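Local structure of methionine gamma-lyase (Trichomonas vaginalis, 1PFF) at residues A211-E216 and Q325-V330; N206-A211 and P226-H231; E235-K238 and M243-S246; F250-D253 and K257-K260; F89-P92 and K98-D101. The protein is a pyridoxal-phosphate-dependent enzyme of the Cys/Met metabolism family, built on the fold of the aminotransferase-like clan and modelled as an assembly of four chains. All coordinates share one frame; numbering follows the deposited sequence.

How the contacts relate
Contacts 1, 2 and 4 lie around the five-stranded sheet near the C-terminus. Contact 5 belongs to the seven-stranded sheet. Contact 3 lies between the two regions. Contacts 1 and 2 share Ala211 on helix 183-216, and their centres are about 14 Å apart. Contact 4 sits about 10 Å from contact 1, centre to centre, where Leu214 CD1 meets Phe250 CD1 at 3.8 Å. Contact 2 adjoins contact 3 through Gly227 CA on Phe244 CG, 3.3 Å apart. Contact 3 reaches contact 5 through Ile236 CG2 and Val99 CG1, 3.5 Å apart. Contacts 1 and 5 do not touch; their nearest atoms are about 12 Å apart. Three 1,2-ethanediol molecules lie at contact 1.

Contact 1 of 5, residues A211-E216 and Q325-V330; sequences AEFLHE and QALDLV. With EDO (1,2-ethanediol), chain I; EDO (1,2-ethanediol), chain H; EDO (1,2-ethanediol), chain G.
Leu327 meets Leu214 and Phe213 through a single methyl, CD1. The closer pair is Leu214 CD2 and Leu327 CD1 at 3.7 Å, and these two side chains cross at about a right angle. On Leu327, CG is anti to the carbonyl carbon (chi1 -67°), and the side chain reaches from helix 316-328 toward helix 183-216. The Phe213 ring approaches obliquely, with CE2 at 4.1 Å from Leu327 CD1. Phe250 of strand 247-251 touches both leucines from the sheet side.

The polar contacts are with 1,2-ethanediol, probably from the crystallisation liquor. The chain I molecule is modelled too close to His215 O, so the approach of its O2 to Leu214 O is doubtful. O2 of the chain H molecule makes a weak bond to Glu216 O. The chain G molecule sets C1 over one face of the His215 ring.

No hydrogen bond crosses between the helices. Their direct contact is small and apolar, so it rests on the fit of the leucine methyls, with the Phe213 ring beside them, rather than on directed bonds.

Contact 2 of 5, residues N206-A211 and P226-H231; sequences NAQKVA and PGLPDH
Gln208 turns its amide toward the backbone of Gly227. CG is anti to the backbone N (chi1 -174°), and a bend at chi2 (65°) then turns the amide off the line of the chain. Gln208 NE2 points at Gly227 O, 3.3 Å away. The N-H...O angle is 152° and the bond is weak. A stronger partner of NE2 is Glu212 OE1, one turn further along the same helix. The other end of the amide also lies on the glycine, with Gln208 OE1 3.4 Å from Gly227 CA. Both amide atoms therefore face one residue of the loop, but just one of them bonds to it.

The contact joins helix 183-216 to the loop between strand 223-224 and helix 234-240, beside the five-stranded sheet. The loop carries a type I beta turn from Leu228 to His231. His231 N bonds to Leu228 O at 2.9 Å and closes this turn.

Beside the amide, the contact is apolar. Ala211 CB points at the loop and meets Leu228 CD2 at 4.2 Å. Tyr225 touches Gln208 and Ala211 as well. Within the loop, the His231 ring lies against the start of its own segment, with Pro226 N 4.0 Å above the plane over the ring centre. The NE2 atom of His231 is hydrogen-bonded to Leu97 O.

Contact 3 of 5, residues E235-K238 and M243-S246; sequences EIAK and MFGS
Ala237 and Phe244 make the apolar part of this contact. Ala237 CB sits at the edge of the Phe244 ring, in its plane, 3.8 Å from CD2. CE2 is equally near, so the methyl faces the bond between these two ring carbons. CG of Phe244 is anti to the carbonyl carbon (chi1 -61°), and the ring extends from the loop to the helix. Further round the rim, Lys238 CG lies 4.5 Å from Phe244 CZ. The amine end of Lys238 leads away from the ring.

The two segments join helix 234-240 to the loop that leads into strand 247-251 of the five-stranded sheet. The ring of His234, at the start of the helix, also meets Phe244, with the planes at about 30°.

One polar backbone atom is involved: Lys238 N approaches the ring edge, 3.8 Å from Phe244 CE2, and no hydrogen bond crosses. Beyond the ring, Gly245 O is hydrogen-bonded to Tyr225 OH, and the side-chain hydroxyl Ser246 OG to Tyr146 OH.

Contact 4 of 5, residues F250-D253 and K257-K260; sequences FDVD and KAKK
The carbonyl oxygen Asp253 O lies against the carbon chain of Lys257. Lys257 CG and CD are each 3.3 Å from Asp253 O, and CB is a little further off. These are contacts with methylene groups, and no hydrogen bond joins the two segments. The lysine starts with CG anti to the carbonyl carbon (chi1 -73°) and runs extended past the oxygen. A bend at chi4 (-60°) swings NZ aside at the end.

Asp253 CB packs alongside the same chain, 3.7 Å from Lys257 CD. The charged ends do not meet: Asp253 OD2 and Lys257 NZ are 5.4 Å apart. The opposite charges may still attract weakly. Val330 touches Lys257 too.

The apolar side is carried by Val252, whose CB points at the helix. Its CG2 methyl meets Ala258 at the backbone and at the side chain. Val252 CG2 is 3.6 Å from Ala258 N, and 3.7 Å from Ala258 CB. Ile307 of the neighbouring strand 306-310 touches both residues, while Leu327 of helix 316-328 touches Val252.

Strand 247-251 is thus followed by a short turn, and helix 255-263 folds back so that its first turn packs on Val252 and Asp253. This is a strand-turn-helix unit of the C-terminal alpha/beta region in the PLP-dependent aminotransferase-like fold.

Contact 5 of 5, residues F89-P92 and K98-D101; sequences FETP and KVID
Thr91 holds OG1 anti to its own backbone N (chi1 -179°), which aims the oxygen at the amide of Ile100. Phe89 has chi1 61°, with CG between N and the carbonyl carbon, which brings one face of its ring against Ile100. Ile100 N donates to Thr91 OG1 over 3.0 Å, nearly straight at 167°.

Ile100 CG2 stands over one face of the Phe89 ring, offset toward the rim. This CH-pi contact measures 4.0 Å from Ile100 CG2 to the Phe89 centroid. Ile100 CD1 reaches Glu90 O at 3.5 Å.

The contact closes the loop between strand 84-90 of the seven-stranded sheet and helix 102-109. The next strand, 116-120, runs parallel beside 84-90, which makes a beta-alpha-beta crossover. Asp101 is the N-cap of the helix; its OD2 accepts a hydrogen bond from Asp104 N.

A cis peptide bond precedes Pro92, whose CA makes a CA-H...O contact of 3.4 Å with Lys98 O. Lys98 NZ forms salt bridges to Asp43, Asp44 and Asp69.

Contact 1 of 5, residues A211-E216 and Q325-V330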
loop_
_atom_site.group_PDB
_atom_site.type_symbol
_atom_site.label_atom_id
_atom_site.label_comp_id
_atom_site.label_asym_id
_atom_site.label_seq_id
_atom_site.Cartn_x
_atom_site.Cartn_y
_atom_site.Cartn_z
ATOM N N ALA A 211 23.575 26.735 -12.361
ATOM C CA ALA A 211 24.879 26.536 -12.987
ATOM C C ALA A 211 25.528 27.877 -13.353
ATOM O O ALA A 211 26.716 28.091 -13.114
ATOM C CB ALA A 211 24.758 25.620 -14.213
ATOM N N GLU A 212 24.740 28.790 -13.912
ATOM C CA GLU A 212 25.256 30.107 -14.280
ATOM C C GLU A 212 25.652 30.933 -13.054
ATOM O O GLU A 212 26.679 31.626 -13.071
ATOM C CB GLU A 212 24.253 30.848 -15.171
ATOM C CG GLU A 212 24.156 30.211 -16.555
ATOM C CD GLU A 212 23.054 30.794 -17.419
ATOM O OE1 GLU A 212 23.015 30.460 -18.626
ATOM O OE2 GLU A 212 22.229 31.571 -16.899
ATOM N N PHE A 213 24.862 30.832 -11.986
ATOM C CA PHE A 213 25.188 31.514 -10.731
ATOM C C PHE A 213 26.526 30.987 -10.189
ATOM O O PHE A 213 27.393 31.772 -9.779
ATOM C CB PHE A 213 24.066 31.346 -9.685
ATOM C CG PHE A 213 24.564 31.330 -8.264
ATOM C CD1 PHE A 213 24.910 32.518 -7.624
ATOM C CD2 PHE A 213 24.719 30.128 -7.579
ATOM C CE1 PHE A 213 25.402 32.513 -6.312
ATOM C CE2 PHE A 213 25.208 30.110 -6.272
ATOM C CZ PHE A 213 25.551 31.311 -5.636
ATOM N N LEU A 214 26.690 29.664 -10.203
ATOM C CA LEU A 214 27.890 29.027 -9.656
ATOM C C LEU A 214 29.116 29.369 -10.498
ATOM O O LEU A 214 30.205 29.605 -9.955
ATOM C CB LEU A 214 27.717 27.511 -9.575
ATOM C CG LEU A 214 26.691 26.924 -8.596
ATOM C CD1 LEU A 214 26.412 25.464 -8.960
ATOM C CD2 LEU A 214 27.173 27.044 -7.161
ATOM N N HIS A 215 28.914 29.403 -11.812
ATOM C CA HIS A 215 29.943 29.761 -12.797
ATOM C C HIS A 215 30.518 31.149 -12.520
ATOM O O HIS A 215 31.696 31.401 -12.775
ATOM C CB HIS A 215 29.349 29.712 -14.211
ATOM C CG HIS A 215 30.348 29.920 -15.312
ATOM N ND1 HIS A 215 31.294 28.975 -15.649
ATOM C CD2 HIS A 215 30.535 30.957 -16.166
ATOM C CE1 HIS A 215 32.022 29.421 -16.661
ATOM N NE2 HIS A 215 31.586 30.624 -16.989
ATOM N N GLU A 216 29.684 32.043 -12.000
ATOM C CA GLU A 216 30.108 33.407 -11.733
ATOM C C GLU A 216 30.574 33.655 -10.300
ATOM O O GLU A 216 31.181 34.694 -10.023
ATOM C CB GLU A 216 29.005 34.388 -12.134
ATOM C CG GLU A 216 28.873 34.503 -13.642
ATOM C CD GLU A 216 27.785 35.461 -14.080
ATOM O OE1 GLU A 216 27.125 36.069 -13.209
ATOM O OE2 GLU A 216 27.594 35.599 -15.305
ATOM N N GLN A 325 25.013 32.063 0.359
ATOM C CA GLN A 325 25.366 32.217 1.765
ATOM C C GLN A 325 26.470 31.235 2.183
ATOM O O GLN A 325 27.433 31.621 2.863
ATOM C CB GLN A 325 24.113 32.057 2.637
ATOM C CG GLN A 325 24.364 32.169 4.140
ATOM C CD GLN A 325 24.808 30.846 4.770
ATOM O OE1 GLN A 325 24.348 29.775 4.372
ATOM N NE2 GLN A 325 25.695 30.926 5.747
ATOM N N ALA A 326 26.327 29.978 1.764
ATOM C CA ALA A 326 27.296 28.926 2.079
ATOM C C ALA A 326 28.660 29.168 1.425
ATOM O O ALA A 326 29.705 29.093 2.083
ATOM C CB ALA A 326 26.740 27.563 1.670
ATOM N N LEU A 327 28.637 29.461 0.126
ATOM C CA LEU A 327 29.854 29.683 -0.645
ATOM C C LEU A 327 30.604 30.948 -0.230
ATOM O O LEU A 327 31.832 30.945 -0.216
ATOM C CB LEU A 327 29.543 29.702 -2.144
ATOM C CG LEU A 327 29.083 28.347 -2.693
ATOM C CD1 LEU A 327 28.252 28.533 -3.947
ATOM C CD2 LEU A 327 30.261 27.395 -2.937
ATOM N N ASP A 328 29.874 32.011 0.119
ATOM C CA ASP A 328 30.499 33.266 0.572
ATOM C C ASP A 328 31.395 33.073 1.800
ATOM O O ASP A 328 32.347 33.816 1.989
ATOM C CB ASP A 328 29.453 34.346 0.881
ATOM C CG ASP A 328 28.880 35.006 -0.372
ATOM O OD1 ASP A 328 29.410 34.802 -1.484
ATOM O OD2 ASP A 328 27.889 35.760 -0.332
ATOM N N LEU A 329 31.086 32.075 2.624
ATOM C CA LEU A 329 31.850 31.805 3.844
ATOM C C LEU A 329 33.233 31.227 3.570
ATOM O O LEU A 329 34.117 31.267 4.425
ATOM C CB LEU A 329 31.081 30.853 4.754
ATOM C CG LEU A 329 29.822 31.379 5.446
ATOM C CD1 LEU A 329 29.177 30.251 6.219
ATOM C CD2 LEU A 329 30.103 32.566 6.365
ATOM N N VAL A 330 33.410 30.689 2.371
ATOM C CA VAL A 330 34.637 29.996 2.008
ATOM C C VAL A 330 35.522 30.900 1.132
ATOM O O VAL A 330 36.595 30.502 0.660
ATOM C CB VAL A 330 34.279 28.589 1.426
ATOM C CG1 VAL A 330 34.715 28.395 -0.020
ATOM C CG2 VAL A 330 34.776 27.491 2.354
HETATM C C1 EDO I . 33.509 31.126 -10.687
HETATM O O1 EDO I . 34.750 31.725 -10.356
HETATM C C2 EDO I . 33.776 29.723 -11.211
HETATM O O2 EDO I . 32.588 28.955 -11.289
HETATM C C1 EDO H . 35.118 34.671 -11.651
HETATM O O1 EDO H . 35.802 33.642 -12.352
HETATM C C2 EDO H . 33.682 34.736 -12.151
HETATM O O2 EDO H . 33.207 36.067 -12.027
HETATM C C1 EDO G . 34.579 29.954 -14.347
HETATM O O1 EDO G . 34.895 31.154 -13.662
HETATM C C2 EDO G . 35.730 28.970 -14.174
HETATM O O2 EDO G . 35.592 27.910 -15.104
#

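Contact 2 of 5, residues N206-A211 and P226-H231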
loop_
_atom_site.group_PDB
_atom_site.type_symbol
_atom_site.label_atom_id
_atom_site.label_comp_id
_atom_site.label_asym_id
_atom_site.label_seq_id
_atom_site.Cartn_x
_atom_site.Cartn_y
_atom_site.Cartn_z
ATOM N N ASN A 206 15.712 25.287 -13.511
ATOM C CA ASN A 206 16.388 25.763 -12.319
ATOM C C ASN A 206 17.881 25.510 -12.452
ATOM O O ASN A 206 18.682 26.370 -12.128
ATOM C CB ASN A 206 15.867 25.046 -11.067
ATOM C CG ASN A 206 14.483 25.534 -10.627
ATOM O OD1 ASN A 206 13.920 26.472 -11.197
ATOM N ND2 ASN A 206 13.930 24.883 -9.601
ATOM N N ALA A 207 18.248 24.325 -12.939
ATOM C CA ALA A 207 19.658 23.944 -12.978
ATOM C C ALA A 207 20.500 24.842 -13.891
ATOM O O ALA A 207 21.613 25.209 -13.524
ATOM C CB ALA A 207 19.819 22.455 -13.350
ATOM N N GLN A 208 19.972 25.207 -15.065
ATOM C CA GLN A 208 20.671 26.163 -15.949
ATOM C C GLN A 208 20.996 27.443 -15.166
ATOM O O GLN A 208 22.123 27.949 -15.212
ATOM C CB GLN A 208 19.841 26.488 -17.209
ATOM C CG GLN A 208 20.577 27.372 -18.242
ATOM C CD GLN A 208 21.800 26.681 -18.859
ATOM O OE1 GLN A 208 21.730 25.512 -19.216
ATOM N NE2 GLN A 208 22.906 27.414 -18.999
ATOM N N LYS A 209 20.007 27.940 -14.425
ATOM C CA LYS A 209 20.161 29.171 -13.647
ATOM C C LYS A 209 21.169 29.021 -12.511
ATOM O O LYS A 209 22.019 29.894 -12.326
ATOM C CB LYS A 209 18.809 29.644 -13.099
ATOM C CG LYS A 209 17.802 30.033 -14.179
ATOM C CD LYS A 209 18.104 31.409 -14.753
ATOM C CE LYS A 209 16.823 32.204 -14.975
ATOM N NZ LYS A 209 16.906 33.540 -14.306
ATOM N N VAL A 210 21.069 27.913 -11.769
ATOM C CA VAL A 210 22.010 27.598 -10.695
ATOM C C VAL A 210 23.439 27.466 -11.259
ATOM O O VAL A 210 24.392 28.026 -10.710
ATOM C CB VAL A 210 21.573 26.336 -9.914
ATOM C CG1 VAL A 210 22.631 25.905 -8.897
ATOM C CG2 VAL A 210 20.234 26.574 -9.198
ATOM N N ALA A 211 23.575 26.735 -12.361
ATOM C CA ALA A 211 24.879 26.536 -12.987
ATOM C C ALA A 211 25.528 27.877 -13.353
ATOM O O ALA A 211 26.716 28.091 -13.114
ATOM C CB ALA A 211 24.758 25.620 -14.213
ATOM N N PRO A 226 26.280 20.408 -18.457
ATOM C CA PRO A 226 26.161 20.342 -19.926
ATOM C C PRO A 226 25.618 21.607 -20.609
ATOM O O PRO A 226 25.980 21.859 -21.754
ATOM C CB PRO A 226 25.221 19.152 -20.147
ATOM C CG PRO A 226 25.482 18.273 -18.959
ATOM C CD PRO A 226 25.642 19.245 -17.806
ATOM N N GLY A 227 24.798 22.388 -19.909
ATOM C CA GLY A 227 24.241 23.615 -20.451
ATOM C C GLY A 227 25.180 24.810 -20.533
ATOM O O GLY A 227 24.842 25.819 -21.152
ATOM N N LEU A 228 26.343 24.718 -19.904
ATOM C CA LEU A 228 27.341 25.795 -19.991
ATOM C C LEU A 228 28.159 25.656 -21.274
ATOM O O LEU A 228 28.657 24.566 -21.570
ATOM C CB LEU A 228 28.272 25.801 -18.775
ATOM C CG LEU A 228 27.648 26.072 -17.402
ATOM C CD1 LEU A 228 28.711 25.931 -16.331
ATOM C CD2 LEU A 228 26.963 27.449 -17.322
ATOM N N PRO A 229 28.283 26.738 -22.040
ATOM C CA PRO A 229 29.127 26.730 -23.245
ATOM C C PRO A 229 30.588 26.342 -22.966
ATOM O O PRO A 229 31.244 25.851 -23.875
ATOM C CB PRO A 229 29.003 28.159 -23.770
ATOM C CG PRO A 229 27.651 28.621 -23.243
ATOM C CD PRO A 229 27.566 28.021 -21.872
ATOM N N ASP A 230 31.056 26.528 -21.731
ATOM C CA ASP A 230 32.401 26.113 -21.304
ATOM C C ASP A 230 32.563 24.613 -21.037
ATOM O O ASP A 230 33.695 24.135 -20.858
ATOM C CB ASP A 230 32.803 26.859 -20.028
ATOM C CG ASP A 230 33.385 28.229 -20.308
ATOM O OD1 ASP A 230 33.619 28.565 -21.488
ATOM O OD2 ASP A 230 33.657 29.033 -19.396
ATOM N N HIS A 231 31.446 23.886 -20.966
ATOM C CA HIS A 231 31.464 22.428 -20.821
ATOM C C HIS A 231 31.792 21.807 -22.188
ATOM O O HIS A 231 31.133 22.108 -23.176
ATOM C CB HIS A 231 30.092 21.951 -20.313
ATOM C CG HIS A 231 30.075 20.548 -19.795
ATOM N ND1 HIS A 231 30.375 20.235 -18.487
ATOM C CD2 HIS A 231 29.761 19.377 -20.399
ATOM C CE1 HIS A 231 30.258 18.930 -18.311
ATOM N NE2 HIS A 231 29.882 18.389 -19.454
#

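Contact 3 of 5, residues E235-K238 and M243-S246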
loop_
_atom_site.group_PDB
_atom_site.type_symbol
_atom_site.label_atom_id
_atom_site.label_comp_id
_atom_site.label_asym_id
_atom_site.label_seq_id
_atom_site.Cartn_x
_atom_site.Cartn_y
_atom_site.Cartn_z
ATOM N N GLU A 235 28.047 21.192 -27.056
ATOM C CA GLU A 235 27.495 21.096 -28.406
ATOM C C GLU A 235 26.858 19.735 -28.695
ATOM O O GLU A 235 25.824 19.654 -29.356
ATOM C CB GLU A 235 28.547 21.480 -29.447
ATOM C CG GLU A 235 28.944 22.946 -29.295
ATOM C CD GLU A 235 30.276 23.292 -29.927
ATOM O OE1 GLU A 235 30.861 22.435 -30.635
ATOM O OE2 GLU A 235 30.728 24.440 -29.719
ATOM N N ILE A 236 27.450 18.676 -28.153
ATOM C CA ILE A 236 26.843 17.356 -28.248
ATOM C C ILE A 236 25.541 17.306 -27.452
ATOM O O ILE A 236 24.536 16.790 -27.933
ATOM C CB ILE A 236 27.807 16.260 -27.763
ATOM C CG1 ILE A 236 28.978 16.105 -28.747
ATOM C CG2 ILE A 236 27.055 14.944 -27.622
ATOM C CD1 ILE A 236 30.126 15.270 -28.207
ATOM N N ALA A 237 25.566 17.848 -26.241
ATOM C CA ALA A 237 24.395 17.847 -25.375
ATOM C C ALA A 237 23.242 18.583 -26.061
ATOM O O ALA A 237 22.111 18.123 -26.027
ATOM C CB ALA A 237 24.726 18.478 -24.024
ATOM N N LYS A 238 23.554 19.702 -26.716
ATOM C CA LYS A 238 22.563 20.517 -27.431
ATOM C C LYS A 238 21.799 19.748 -28.515
ATOM O O LYS A 238 20.618 20.012 -28.758
ATOM C CB LYS A 238 23.249 21.736 -28.066
ATOM C CG LYS A 238 22.319 22.890 -28.363
ATOM C CD LYS A 238 22.880 23.861 -29.420
ATOM C CE LYS A 238 24.197 24.475 -28.983
ATOM N NZ LYS A 238 24.345 25.886 -29.441
ATOM N N MET A 243 16.725 19.689 -22.758
ATOM C CA MET A 243 17.278 20.578 -21.738
ATOM C C MET A 243 18.468 19.833 -21.140
ATOM O O MET A 243 18.674 18.659 -21.439
ATOM C CB MET A 243 16.252 20.889 -20.646
ATOM C CG MET A 243 14.951 21.539 -21.143
ATOM S SD MET A 243 13.827 21.753 -19.729
ATOM C CE MET A 243 14.037 23.341 -19.341
ATOM N N PHE A 244 19.235 20.496 -20.286
ATOM C CA PHE A 244 20.546 19.962 -19.928
ATOM C C PHE A 244 20.632 19.155 -18.629
ATOM O O PHE A 244 21.737 18.897 -18.136
ATOM C CB PHE A 244 21.580 21.086 -19.985
ATOM C CG PHE A 244 21.711 21.704 -21.353
ATOM C CD1 PHE A 244 21.033 22.887 -21.659
ATOM C CD2 PHE A 244 22.496 21.097 -22.336
ATOM C CE1 PHE A 244 21.146 23.465 -22.907
ATOM C CE2 PHE A 244 22.622 21.667 -23.602
ATOM C CZ PHE A 244 21.944 22.854 -23.895
ATOM N N GLY A 245 19.471 18.730 -18.114
ATOM C CA GLY A 245 19.381 17.945 -16.891
ATOM C C GLY A 245 19.431 18.775 -15.615
ATOM O O GLY A 245 19.597 20.000 -15.668
ATOM N N SER A 246 19.304 18.122 -14.459
ATOM C CA SER A 246 19.319 18.865 -13.188
ATOM C C SER A 246 20.496 18.487 -12.277
ATOM O O SER A 246 20.574 18.920 -11.129
ATOM C CB SER A 246 17.979 18.738 -12.459
ATOM O OG SER A 246 17.575 17.385 -12.367
#

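Contact 4 of 5, residues F250-D253 and K257-K260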
loop_
_atom_site.group_PDB
_atom_site.type_symbol
_atom_site.label_atom_id
_atom_site.label_comp_id
_atom_site.label_asym_id
_atom_site.label_seq_id
_atom_site.Cartn_x
_atom_site.Cartn_y
_atom_site.Cartn_z
ATOM N N PHE A 250 30.588 20.686 -9.221
ATOM C CA PHE A 250 31.519 21.800 -9.229
ATOM C C PHE A 250 32.655 21.571 -8.257
ATOM O O PHE A 250 32.494 20.873 -7.241
ATOM C CB PHE A 250 30.825 23.162 -9.008
ATOM C CG PHE A 250 30.133 23.301 -7.684
ATOM C CD1 PHE A 250 28.826 22.843 -7.511
ATOM C CD2 PHE A 250 30.766 23.945 -6.617
ATOM C CE1 PHE A 250 28.173 22.997 -6.272
ATOM C CE2 PHE A 250 30.119 24.096 -5.377
ATOM C CZ PHE A 250 28.825 23.624 -5.214
ATOM N N ASP A 251 33.807 22.139 -8.605
ATOM C CA ASP A 251 34.962 22.150 -7.723
ATOM C C ASP A 251 34.953 23.378 -6.836
ATOM O O ASP A 251 34.687 24.500 -7.288
ATOM C CB ASP A 251 36.269 22.111 -8.516
ATOM C CG ASP A 251 36.498 20.785 -9.196
ATOM O OD1 ASP A 251 35.941 19.760 -8.730
ATOM O OD2 ASP A 251 37.212 20.680 -10.217
ATOM N N VAL A 252 35.222 23.147 -5.559
ATOM C CA VAL A 252 35.693 24.210 -4.693
ATOM C C VAL A 252 37.159 23.909 -4.368
ATOM O O VAL A 252 37.732 22.899 -4.805
ATOM C CB VAL A 252 34.861 24.387 -3.399
ATOM C CG1 VAL A 252 33.437 24.881 -3.718
ATOM C CG2 VAL A 252 34.846 23.103 -2.557
ATOM N N ASP A 253 38.039 25.035 -3.567
ATOM C CA ASP A 253 39.454 24.867 -3.293
ATOM C C ASP A 253 39.669 23.911 -2.120
ATOM O O ASP A 253 39.961 24.346 -1.008
ATOM C CB ASP A 253 40.063 26.232 -3.015
ATOM C CG ASP A 253 41.564 26.225 -3.094
ATOM O OD1 ASP A 253 42.153 25.189 -3.477
ATOM O OD2 ASP A 253 42.235 27.229 -2.792
ATOM N N LYS A 257 37.183 23.075 2.454
ATOM C CA LYS A 257 36.270 24.118 1.961
ATOM C C LYS A 257 34.905 23.543 1.570
ATOM O O LYS A 257 33.868 24.145 1.850
ATOM C CB LYS A 257 36.900 24.875 0.786
ATOM C CG LYS A 257 38.024 25.823 1.210
ATOM C CD LYS A 257 38.241 26.936 0.184
ATOM C CE LYS A 257 39.524 27.715 0.442
ATOM N NZ LYS A 257 39.539 28.359 1.788
ATOM N N ALA A 258 34.914 22.371 0.932
ATOM C CA ALA A 258 33.676 21.662 0.607
ATOM C C ALA A 258 32.860 21.343 1.863
ATOM O O ALA A 258 31.663 21.588 1.893
ATOM C CB ALA A 258 33.968 20.397 -0.198
ATOM N N LYS A 259 33.520 20.827 2.899
ATOM C CA LYS A 259 32.851 20.504 4.163
ATOM C C LYS A 259 32.187 21.727 4.794
ATOM O O LYS A 259 31.066 21.637 5.299
ATOM C CB LYS A 259 33.840 19.883 5.156
ATOM C CG LYS A 259 34.024 18.369 5.008
ATOM C CD LYS A 259 33.119 17.590 5.972
ATOM C CE LYS A 259 32.791 16.198 5.422
ATOM N NZ LYS A 259 31.321 15.966 5.274
ATOM N N LYS A 260 32.883 22.865 4.767
ATOM C CA LYS A 260 32.343 24.114 5.316
ATOM C C LYS A 260 31.118 24.580 4.535
ATOM O O LYS A 260 30.126 24.994 5.130
ATOM C CB LYS A 260 33.404 25.221 5.338
ATOM C CG LYS A 260 33.024 26.438 6.195
ATOM C CD LYS A 260 34.162 27.451 6.280
ATOM C CE LYS A 260 33.677 28.767 6.900
ATOM N NZ LYS A 260 34.812 29.578 7.456
#

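Contact 5 of 5, residues F89-P92 and K98-D101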
loop_
_atom_site.group_PDB
_atom_site.type_symbol
_atom_site.label_atom_id
_atom_site.label_comp_id
_atom_site.label_asym_id
_atom_site.label_seq_id
_atom_site.Cartn_x
_atom_site.Cartn_y
_atom_site.Cartn_z
ATOM N N PHE A 89 27.147 2.668 -21.855
ATOM C CA PHE A 89 27.499 3.947 -21.235
ATOM C C PHE A 89 26.291 4.706 -20.657
ATOM O O PHE A 89 25.132 4.376 -20.935
ATOM C CB PHE A 89 28.274 4.857 -22.214
ATOM C CG PHE A 89 27.508 5.226 -23.474
ATOM C CD1 PHE A 89 26.868 6.454 -23.577
ATOM C CD2 PHE A 89 27.464 4.352 -24.573
ATOM C CE1 PHE A 89 26.169 6.811 -24.739
ATOM C CE2 PHE A 89 26.774 4.694 -25.731
ATOM C CZ PHE A 89 26.123 5.931 -25.817
ATOM N N GLU A 90 26.594 5.713 -19.850
ATOM C CA GLU A 90 25.614 6.673 -19.369
ATOM C C GLU A 90 26.004 8.037 -19.900
ATOM O O GLU A 90 27.195 8.342 -20.015
ATOM C CB GLU A 90 25.621 6.744 -17.842
ATOM C CG GLU A 90 26.140 5.504 -17.138
ATOM C CD GLU A 90 26.413 5.734 -15.655
ATOM O OE1 GLU A 90 26.179 6.869 -15.154
ATOM O OE2 GLU A 90 26.857 4.774 -14.988
ATOM N N THR A 91 25.010 8.855 -20.225
ATOM C CA THR A 91 25.260 10.269 -20.513
ATOM C C THR A 91 24.047 11.119 -20.099
ATOM O O THR A 91 22.901 10.682 -20.276
ATOM C CB THR A 91 25.664 10.481 -22.005
ATOM O OG1 THR A 91 25.933 11.869 -22.252
ATOM C CG2 THR A 91 24.506 10.131 -22.961
ATOM N N PRO A 92 24.286 12.278 -19.475
ATOM C CA PRO A 92 25.624 12.710 -19.048
ATOM C C PRO A 92 26.161 11.782 -17.957
ATOM O O PRO A 92 25.366 11.208 -17.204
ATOM C CB PRO A 92 25.382 14.109 -18.473
ATOM C CG PRO A 92 24.021 14.504 -18.965
ATOM C CD PRO A 92 23.242 13.250 -19.107
ATOM N N LYS A 98 30.329 14.244 -17.906
ATOM C CA LYS A 98 30.889 14.024 -19.233
ATOM C C LYS A 98 29.770 13.666 -20.205
ATOM O O LYS A 98 28.886 12.858 -19.886
ATOM C CB LYS A 98 31.928 12.916 -19.193
ATOM C CG LYS A 98 32.709 12.758 -20.502
ATOM C CD LYS A 98 33.744 11.650 -20.355
ATOM C CE LYS A 98 33.141 10.283 -20.711
ATOM N NZ LYS A 98 34.129 9.203 -20.404
ATOM N N VAL A 99 29.813 14.262 -21.392
ATOM C CA VAL A 99 28.780 14.021 -22.397
ATOM C C VAL A 99 29.290 13.082 -23.489
ATOM O O VAL A 99 30.348 13.315 -24.074
ATOM C CB VAL A 99 28.289 15.352 -23.034
ATOM C CG1 VAL A 99 27.294 15.071 -24.149
ATOM C CG2 VAL A 99 27.674 16.276 -21.967
ATOM N N ILE A 100 28.547 12.014 -23.754
ATOM C CA ILE A 100 28.901 11.093 -24.832
ATOM C C ILE A 100 27.909 11.248 -25.986
ATOM O O ILE A 100 26.684 11.231 -25.774
ATOM C CB ILE A 100 28.950 9.633 -24.313
ATOM C CG1 ILE A 100 30.027 9.504 -23.227
ATOM C CG2 ILE A 100 29.204 8.645 -25.470
ATOM C CD1 ILE A 100 29.833 8.292 -22.269
ATOM N N ASP A 101 28.446 11.402 -27.198
ATOM C CA ASP A 101 27.631 11.513 -28.397
ATOM C C ASP A 101 26.955 10.169 -28.704
ATOM O O ASP A 101 27.600 9.230 -29.189
ATOM C CB ASP A 101 28.500 11.987 -29.571
ATOM C CG ASP A 101 27.686 12.366 -30.785
ATOM O OD1 ASP A 101 28.112 13.289 -31.503
ATOM O OD2 ASP A 101 26.626 11.793 -31.120
#